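Local coordinates for protein gamma-D-glutamyl-L-lysine dipeptidyl-peptidase (Bacillus cereus ATCC 10987, PDB 3H41) that is a cysteine peptidase that probably hydrolyses gamma-D-glutamyl-L-lysine bonds in cell-wall murein peptides, releasing L-Ala-D-Glu, at residues Phe10-Ala15 and Ala33-Asp38; Gln63-Gln68 and Glu141-Thr146. One frame throughout, in Å; residues are numbered along the deposited sequence.

Interactions 1 and 2 lie side by side, with centres about 9 Å apart, and join through 10-15 and 63-68. Ile11 makes two probable backbone hydrogen bonds to the turn of interaction 2: Ile11 O to Gly67 N and Ile11 N to Gln68 O, each 2.9 Å. The loop of interaction 1 also packs on both segments of interaction 2, with Ser14 CB 3.2 Å from Glu141 O. Both contacts stand back from the bound dipeptide, the reaction product. The side chain of Leu65 is about 12 Å from that of the substrate-binding Asp215. The side chain of Ala15 is about 14 Å from the bound alanine. Interaction 2 is buried; interaction 1 is only partly so.

Interaction 1. Residues Phe10-Ala15 and Ala33-Asp38; sequences FIDVSA and ATNPVD
The Asn35 amide meets Val13 with one face and Asp12 with an edge. Val13 CG1 sits squarely over that face, 3.5 Å from Asn35 CG. Asp12 OD2 lies nearly in the amide plane and takes a hydrogen bond from Asn35 ND2 at 3.1 Å. On the carboxylate this bond arrives from the anti side and 35° out of plane, and the two flat groups are turned 68° apart. Asn35 CG is anti to its own N (chi1 -175°), which stretches the amide along Val13 as far as Asp12. Asn35 ND2 also bonds to Lys103 O, so two acceptors fix the rotation of the amide. Asp12 OD1 is taken by a tetraethylene glycol, probably from the crystallisation liquor.

Two waters add to the seam. One can donate to Asp12 O or Asn35 OD1, but has more acceptors near it than protons. The other accepts from Ser14 N at 3.0 Å and from Val37 N at 3.2 Å.

The apolar part is a crossed pair of valines. Val37 CG1 packs on Val13 CB at 3.8 Å, with the two side chains at about a right angle. Val37 CG2 presses on Ser14 OG at 3.1 Å, a tight approach. Val37 CG1 also lies near Ala15 O.

Segment 33-38 is shaped by the cis peptide before Pro36 and by Thr34 OG1, which donates to Pro36 O at 2.6 Å. Asp38 follows as the N-cap of helix 39-45. The contact thus joins the bend between strands 8-11 and 15-19 to the linker of helices 30-33 and 39-45. It is consistent with a helical insertion folded back on the first SH3-like domain.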
ATOM      1  N   PHE A  10     -13.268   4.347  -9.023  1.00 12.33           N
ATOM      2  CA  PHE A  10     -12.776   3.456  -7.969  1.00 12.66           C
ATOM      3  C   PHE A  10     -11.949   2.311  -8.540  1.00 11.95           C
ATOM      4  O   PHE A  10     -12.298   1.733  -9.552  1.00 15.03           O
ATOM      5  CB  PHE A  10     -13.976   2.918  -7.182  1.00 13.36           C
ATOM      6  CG  PHE A  10     -14.725   4.015  -6.453  1.00 13.94           C
ATOM      7  CD1 PHE A  10     -14.316   4.448  -5.199  1.00 13.64           C
ATOM      8  CD2 PHE A  10     -15.747   4.674  -7.074  1.00 18.50           C
ATOM      9  CE1 PHE A  10     -14.968   5.490  -4.540  1.00 20.07           C
ATOM     10  CE2 PHE A  10     -16.406   5.716  -6.428  1.00 14.07           C
ATOM     11  CZ  PHE A  10     -16.012   6.124  -5.168  1.00 18.66           C
ATOM     12  N   ILE A  11     -10.895   1.933  -7.833  1.00 12.97           N
ATOM     13  CA  ILE A  11     -10.101   0.760  -8.211  1.00 11.76           C
ATOM     14  C   ILE A  11     -10.934  -0.520  -8.170  1.00 14.03           C
ATOM     15  O   ILE A  11     -11.576  -0.799  -7.163  1.00 13.63           O
ATOM     16  CB  ILE A  11      -8.877   0.618  -7.274  1.00 11.32           C
ATOM     17  CG1 ILE A  11      -8.067   1.908  -7.269  1.00 14.30           C
ATOM     18  CG2 ILE A  11      -8.022  -0.599  -7.659  1.00 16.11           C
ATOM     19  CD1 ILE A  11      -7.514   2.364  -8.597  1.00 10.79           C
ATOM     20  N   ASP A  12     -10.884  -1.294  -9.258  1.00 13.62           N
ATOM     21  CA  ASP A  12     -11.752  -2.451  -9.464  1.00 15.18           C
ATOM     22  C   ASP A  12     -10.951  -3.749  -9.460  1.00 14.77           C
ATOM     23  O   ASP A  12     -11.484  -4.789  -9.801  1.00 16.62           O
ATOM     24  CB  ASP A  12     -12.581  -2.294 -10.758  1.00 14.33           C
ATOM     25  CG  ASP A  12     -13.743  -3.307 -10.853  1.00 20.23           C
ATOM     26  OD1 ASP A  12     -14.426  -3.520  -9.844  1.00 18.60           O
ATOM     27  OD2 ASP A  12     -13.958  -3.919 -11.930  1.00 21.06           O
ATOM     28  N   VAL A  13      -9.678  -3.685  -9.027  1.00  9.34           N
ATOM     29  CA  VAL A  13      -8.841  -4.874  -8.953  1.00 12.76           C
ATOM     30  C   VAL A  13      -8.241  -4.909  -7.565  1.00 11.03           C
ATOM     31  O   VAL A  13      -8.271  -3.901  -6.812  1.00 13.33           O
ATOM     32  CB  VAL A  13      -7.726  -4.908 -10.094  1.00 11.96           C
ATOM     33  CG1 VAL A  13      -8.377  -5.203 -11.442  1.00  8.39           C
ATOM     34  CG2 VAL A  13      -6.907  -3.611 -10.135  1.00 10.50           C
ATOM     35  N   SER A  14      -7.700  -6.058  -7.185  1.00 12.33           N
ATOM     36  CA  SER A  14      -7.158  -6.177  -5.813  1.00 11.75           C
ATOM     37  C   SER A  14      -6.114  -5.088  -5.560  1.00 11.29           C
ATOM     38  O   SER A  14      -6.163  -4.382  -4.547  1.00 13.39           O
ATOM     39  CB  SER A  14      -6.598  -7.557  -5.550  1.00 13.70           C
ATOM     40  OG  SER A  14      -5.601  -7.864  -6.517  1.00 20.09           O
ATOM     41  N   ALA A  15      -5.202  -4.923  -6.501  1.00 11.01           N
ATOM     42  CA  ALA A  15      -4.333  -3.766  -6.503  1.00 12.19           C
ATOM     43  C   ALA A  15      -3.958  -3.347  -7.935  1.00 10.57           C
ATOM     44  O   ALA A  15      -3.628  -4.199  -8.798  1.00 12.63           O
ATOM     45  CB  ALA A  15      -3.105  -3.981  -5.608  1.00 10.59           C
ATOM     46  N   ALA A  33      -1.757  -5.762 -15.275  1.00 14.16           N
ATOM     47  CA  ALA A  33      -2.536  -4.743 -16.013  1.00 12.49           C
ATOM     48  C   ALA A  33      -3.941  -5.210 -16.413  1.00 14.38           C
ATOM     49  O   ALA A  33      -4.716  -4.417 -16.938  1.00 15.87           O
ATOM     50  CB  ALA A  33      -1.767  -4.297 -17.221  1.00 12.02           C
ATOM     51  N   THR A  34      -4.247  -6.478 -16.173  1.00 12.76           N
ATOM     52  CA  THR A  34      -5.538  -7.072 -16.519  1.00 14.10           C
ATOM     53  C   THR A  34      -6.546  -6.848 -15.389  1.00 15.15           C
ATOM     54  O   THR A  34      -6.180  -6.422 -14.289  1.00 13.03           O
ATOM     55  CB  THR A  34      -5.391  -8.585 -16.758  1.00 15.54           C
ATOM     56  OG1 THR A  34      -4.724  -9.202 -15.619  1.00 13.62           O
ATOM     57  CG2 THR A  34      -4.598  -8.839 -18.048  1.00 13.94           C
ATOM     58  N   ASN A  35      -7.810  -7.154 -15.670  1.00 14.18           N
ATOM     59  CA  ASN A  35      -8.850  -7.160 -14.665  1.00 13.24           C
ATOM     60  C   ASN A  35      -9.559  -8.483 -14.821  1.00 15.66           C
ATOM     61  O   ASN A  35     -10.230  -8.670 -15.805  1.00 18.06           O
ATOM     62  CB  ASN A  35      -9.847  -6.018 -14.851  1.00 14.50           C
ATOM     63  CG  ASN A  35     -10.857  -5.962 -13.724  1.00 11.06           C
ATOM     64  OD1 ASN A  35     -11.023  -6.922 -13.011  1.00 13.45           O
ATOM     65  ND2 ASN A  35     -11.530  -4.838 -13.563  1.00 16.24           N
ATOM     66  N   PRO A  36      -9.390  -9.410 -13.863  1.00 15.75           N
ATOM     67  CA  PRO A  36      -8.598  -9.291 -12.644  1.00 16.26           C
ATOM     68  C   PRO A  36      -7.087  -9.367 -12.855  1.00 15.67           C
ATOM     69  O   PRO A  36      -6.606  -9.811 -13.900  1.00 15.16           O
ATOM     70  CB  PRO A  36      -9.026 -10.507 -11.842  1.00 16.36           C
ATOM     71  CG  PRO A  36      -9.382 -11.521 -12.891  1.00 19.63           C
ATOM     72  CD  PRO A  36      -9.969 -10.751 -14.013  1.00 15.22           C
ATOM     73  N   VAL A  37      -6.357  -8.890 -11.854  1.00 14.74           N
ATOM     74  CA  VAL A  37      -4.904  -9.015 -11.832  1.00 15.90           C
ATOM     75  C   VAL A  37      -4.480 -10.389 -11.346  1.00 16.07           C
ATOM     76  O   VAL A  37      -5.261 -11.081 -10.698  1.00 15.32           O
ATOM     77  CB  VAL A  37      -4.261  -7.935 -10.921  1.00 11.78           C
ATOM     78  CG1 VAL A  37      -4.529  -6.526 -11.473  1.00 13.41           C
ATOM     79  CG2 VAL A  37      -4.701  -8.024  -9.438  1.00 12.46           C
ATOM     80  N   ASP A  38      -3.223 -10.766 -11.621  1.00 15.01           N
ATOM     81  CA  ASP A  38      -2.576 -11.849 -10.879  1.00 11.92           C
ATOM     82  C   ASP A  38      -1.190 -11.414 -10.427  1.00 12.73           C
ATOM     83  O   ASP A  38      -0.201 -11.578 -11.141  1.00 12.51           O
ATOM     84  CB  ASP A  38      -2.516 -13.129 -11.712  1.00 10.98           C
ATOM     85  CG  ASP A  38      -1.979 -14.314 -10.918  1.00 18.13           C
ATOM     86  OD1 ASP A  38      -1.388 -14.160  -9.806  1.00 20.96           O
ATOM     87  OD2 ASP A  38      -2.144 -15.416 -11.425  1.00 20.92           O
TER
HETATM   88  O   HOH W   1     -10.850  -7.828 -10.055  1.00 14.87           O
HETATM   89  O   HOH W   2      -8.118  -8.204  -9.254  1.00 14.00           O

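Interaction 2. Residues Gln63-Gln68 and Glu141-Thr146; sequences QALLGQ and EVSYNT
Leu65 reaches from its strand end into the turn Ser143-Thr146. Its CB lies near Thr146 OG1, at 4.2 Å. CG is beside the backbone N (chi1 -55°) and splits the chain into two branches. CD1 goes to the turn backbone, 3.4 Å from Tyr144 O and 3.6 Å from Asn145 C. CD2 packs on Ser143 CB at 3.9 Å. Ser210, from the NlpC/P60 range, touches both Leu65 and Ser143.

Leu66 makes the second apolar contact. Its CD2 touches Val142 CG1 at 3.8 Å, the two side chains meeting at a slant. Its carbonyl O faces Thr146 CG2.

Ser143 O accepts from both Thr146 N and Thr146 OG1, the latter on a lone pair at 2.6 Å. Ser143 OG pairs with Tyr144 O and with Gly211 N. Asn145 OD1 turns to Arg147 NH2. In 63-68, Gln68 OE1 folds back to accept from Leu65 N at 3.0 Å, in the plane of its own carbonyl. This bond braces the turn that Gln68 N already closes onto Leu65 O. Gly67 and Asn145 hold matching left-handed positions in their turns.

Each segment thus ends in a type II beta turn. Leu65 and Leu66, at the start of the turn in 63-68, pack on the turn Ser143-Thr146 and on Val142 just before it. The arrangement is a buried junction between the two SH3-like domains, with Ser210 and Gly211 bringing the NlpC/P60 domain against it.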
ATOM      1  N   GLN A  63       0.861   1.968  -6.023  1.00 11.74           N
ATOM      2  CA  GLN A  63      -0.232   1.050  -6.259  1.00 12.64           C
ATOM      3  C   GLN A  63      -1.408   1.494  -5.430  1.00 11.59           C
ATOM      4  O   GLN A  63      -1.211   2.087  -4.360  1.00 12.99           O
ATOM      5  CB  GLN A  63       0.155  -0.374  -5.869  1.00 13.81           C
ATOM      6  CG  GLN A  63       1.202  -1.057  -6.808  1.00 11.77           C
ATOM      7  CD  GLN A  63       1.529  -2.455  -6.336  1.00 10.25           C
ATOM      8  OE1 GLN A  63       1.640  -2.698  -5.118  1.00 13.05           O
ATOM      9  NE2 GLN A  63       1.638  -3.401  -7.278  1.00 11.90           N
ATOM     10  N   ALA A  64      -2.623   1.225  -5.924  1.00 12.15           N
ATOM     11  CA  ALA A  64      -3.860   1.594  -5.225  1.00 13.05           C
ATOM     12  C   ALA A  64      -4.693   0.350  -5.052  1.00 11.83           C
ATOM     13  O   ALA A  64      -4.763  -0.484  -5.971  1.00 12.11           O
ATOM     14  CB  ALA A  64      -4.629   2.657  -6.011  1.00 10.21           C
ATOM     15  N   LEU A  65      -5.315   0.209  -3.884  1.00 13.40           N
ATOM     16  CA  LEU A  65      -6.083  -1.009  -3.590  1.00 11.58           C
ATOM     17  C   LEU A  65      -7.552  -0.975  -4.046  1.00 12.93           C
ATOM     18  O   LEU A  65      -8.161   0.092  -4.136  1.00 12.73           O
ATOM     19  CB  LEU A  65      -6.064  -1.307  -2.091  1.00 11.97           C
ATOM     20  CG  LEU A  65      -4.693  -1.427  -1.394  1.00 10.79           C
ATOM     21  CD1 LEU A  65      -4.839  -1.796   0.110  1.00 13.24           C
ATOM     22  CD2 LEU A  65      -3.792  -2.413  -2.149  1.00  9.36           C
ATOM     23  N   LEU A  66      -8.118  -2.168  -4.255  1.00 10.74           N
ATOM     24  CA  LEU A  66      -9.541  -2.362  -4.487  1.00 12.43           C
ATOM     25  C   LEU A  66     -10.363  -1.388  -3.649  1.00 14.31           C
ATOM     26  O   LEU A  66     -10.171  -1.279  -2.424  1.00 12.83           O
ATOM     27  CB  LEU A  66      -9.939  -3.792  -4.145  1.00 11.03           C
ATOM     28  CG  LEU A  66     -11.412  -4.114  -4.398  1.00 10.34           C
ATOM     29  CD1 LEU A  66     -11.637  -4.314  -5.865  1.00 12.84           C
ATOM     30  CD2 LEU A  66     -11.807  -5.375  -3.549  1.00 11.27           C
ATOM     31  N   GLY A  67     -11.259  -0.668  -4.314  1.00 11.10           N
ATOM     32  CA  GLY A  67     -12.121   0.296  -3.646  1.00 14.85           C
ATOM     33  C   GLY A  67     -11.577   1.682  -3.377  1.00 17.19           C
ATOM     34  O   GLY A  67     -12.347   2.578  -3.003  1.00 16.04           O
ATOM     35  N   GLN A  68     -10.262   1.886  -3.528  1.00 13.63           N
ATOM     36  CA  GLN A  68      -9.675   3.200  -3.319  1.00 15.74           C
ATOM     37  C   GLN A  68     -10.208   4.152  -4.396  1.00 15.79           C
ATOM     38  O   GLN A  68     -10.430   3.736  -5.553  1.00 14.55           O
ATOM     39  CB  GLN A  68      -8.139   3.114  -3.351  1.00 14.42           C
ATOM     40  CG  GLN A  68      -7.410   4.302  -2.749  1.00 24.10           C
ATOM     41  CD  GLN A  68      -5.986   3.968  -2.234  1.00 27.17           C
ATOM     42  OE1 GLN A  68      -5.448   2.842  -2.423  1.00 18.51           O
ATOM     43  NE2 GLN A  68      -5.384   4.947  -1.556  1.00 25.90           N
ATOM     44  N   GLU A 141      -8.643 -12.573  -4.229  1.00 10.35           N
ATOM     45  CA  GLU A 141      -7.644 -12.407  -3.171  1.00 10.25           C
ATOM     46  C   GLU A 141      -7.355 -10.901  -2.990  1.00 11.72           C
ATOM     47  O   GLU A 141      -6.855 -10.242  -3.911  1.00 13.09           O
ATOM     48  CB  GLU A 141      -6.366 -13.160  -3.511  1.00 12.00           C
ATOM     49  CG  GLU A 141      -5.339 -13.082  -2.372  1.00  9.80           C
ATOM     50  CD  GLU A 141      -4.045 -13.858  -2.662  1.00 16.46           C
ATOM     51  OE1 GLU A 141      -3.896 -14.432  -3.752  1.00 12.21           O
ATOM     52  OE2 GLU A 141      -3.171 -13.922  -1.780  1.00 12.39           O
ATOM     53  N   VAL A 142      -7.600 -10.379  -1.787  1.00 10.95           N
ATOM     54  CA  VAL A 142      -7.442  -8.956  -1.530  1.00 10.95           C
ATOM     55  C   VAL A 142      -6.306  -8.707  -0.527  1.00 10.95           C
ATOM     56  O   VAL A 142      -5.980  -9.571   0.324  1.00 11.39           O
ATOM     57  CB  VAL A 142      -8.736  -8.309  -1.036  1.00 12.14           C
ATOM     58  CG1 VAL A 142      -9.772  -8.294  -2.191  1.00 14.71           C
ATOM     59  CG2 VAL A 142      -9.314  -9.032   0.182  1.00 12.89           C
ATOM     60  N   SER A 143      -5.745  -7.500  -0.598  1.00 10.48           N
ATOM     61  CA  SER A 143      -4.663  -7.092   0.283  1.00 10.33           C
ATOM     62  C   SER A 143      -5.085  -6.572   1.661  1.00 12.23           C
ATOM     63  O   SER A 143      -6.091  -5.912   1.804  1.00 14.02           O
ATOM     64  CB  SER A 143      -3.899  -5.950  -0.413  1.00 12.24           C
ATOM     65  OG  SER A 143      -2.932  -5.351   0.442  1.00 12.48           O
ATOM     66  N   TYR A 144      -4.253  -6.838   2.660  1.00 10.74           N
ATOM     67  CA  TYR A 144      -4.177  -6.049   3.871  1.00 10.58           C
ATOM     68  C   TYR A 144      -4.450  -4.595   3.503  1.00  9.46           C
ATOM     69  O   TYR A 144      -3.943  -4.066   2.506  1.00 10.63           O
ATOM     70  CB  TYR A 144      -2.760  -6.157   4.482  1.00 12.23           C
ATOM     71  CG  TYR A 144      -2.659  -5.425   5.787  1.00 13.00           C
ATOM     72  CD1 TYR A 144      -3.217  -5.961   6.936  1.00 14.95           C
ATOM     73  CD2 TYR A 144      -2.082  -4.156   5.867  1.00 10.52           C
ATOM     74  CE1 TYR A 144      -3.157  -5.279   8.149  1.00 12.45           C
ATOM     75  CE2 TYR A 144      -2.034  -3.450   7.087  1.00 10.86           C
ATOM     76  CZ  TYR A 144      -2.594  -4.032   8.228  1.00 13.84           C
ATOM     77  OH  TYR A 144      -2.616  -3.398   9.474  1.00  8.97           O
ATOM     78  N   ASN A 145      -5.289  -3.966   4.304  1.00 10.26           N
ATOM     79  CA  ASN A 145      -5.562  -2.517   4.222  1.00 10.97           C
ATOM     80  C   ASN A 145      -6.617  -2.143   3.186  1.00 10.26           C
ATOM     81  O   ASN A 145      -6.881  -0.963   2.990  1.00 13.51           O
ATOM     82  CB  ASN A 145      -4.290  -1.694   3.972  1.00 12.08           C
ATOM     83  CG  ASN A 145      -4.487  -0.213   4.278  1.00 18.30           C
ATOM     84  OD1 ASN A 145      -5.119   0.158   5.286  1.00 14.41           O
ATOM     85  ND2 ASN A 145      -3.978   0.647   3.380  1.00 17.10           N
ATOM     86  N   THR A 146      -7.191  -3.138   2.521  1.00 11.49           N
ATOM     87  CA  THR A 146      -8.389  -2.966   1.670  1.00 12.79           C
ATOM     88  C   THR A 146      -9.568  -2.610   2.587  1.00 11.70           C
ATOM     89  O   THR A 146      -9.709  -3.217   3.658  1.00 12.80           O
ATOM     90  CB  THR A 146      -8.674  -4.253   0.885  1.00 10.37           C
ATOM     91  OG1 THR A 146      -7.531  -4.583   0.025  1.00 11.40           O
ATOM     92  CG2 THR A 146      -9.989  -4.140   0.055  1.00 14.25           C
TER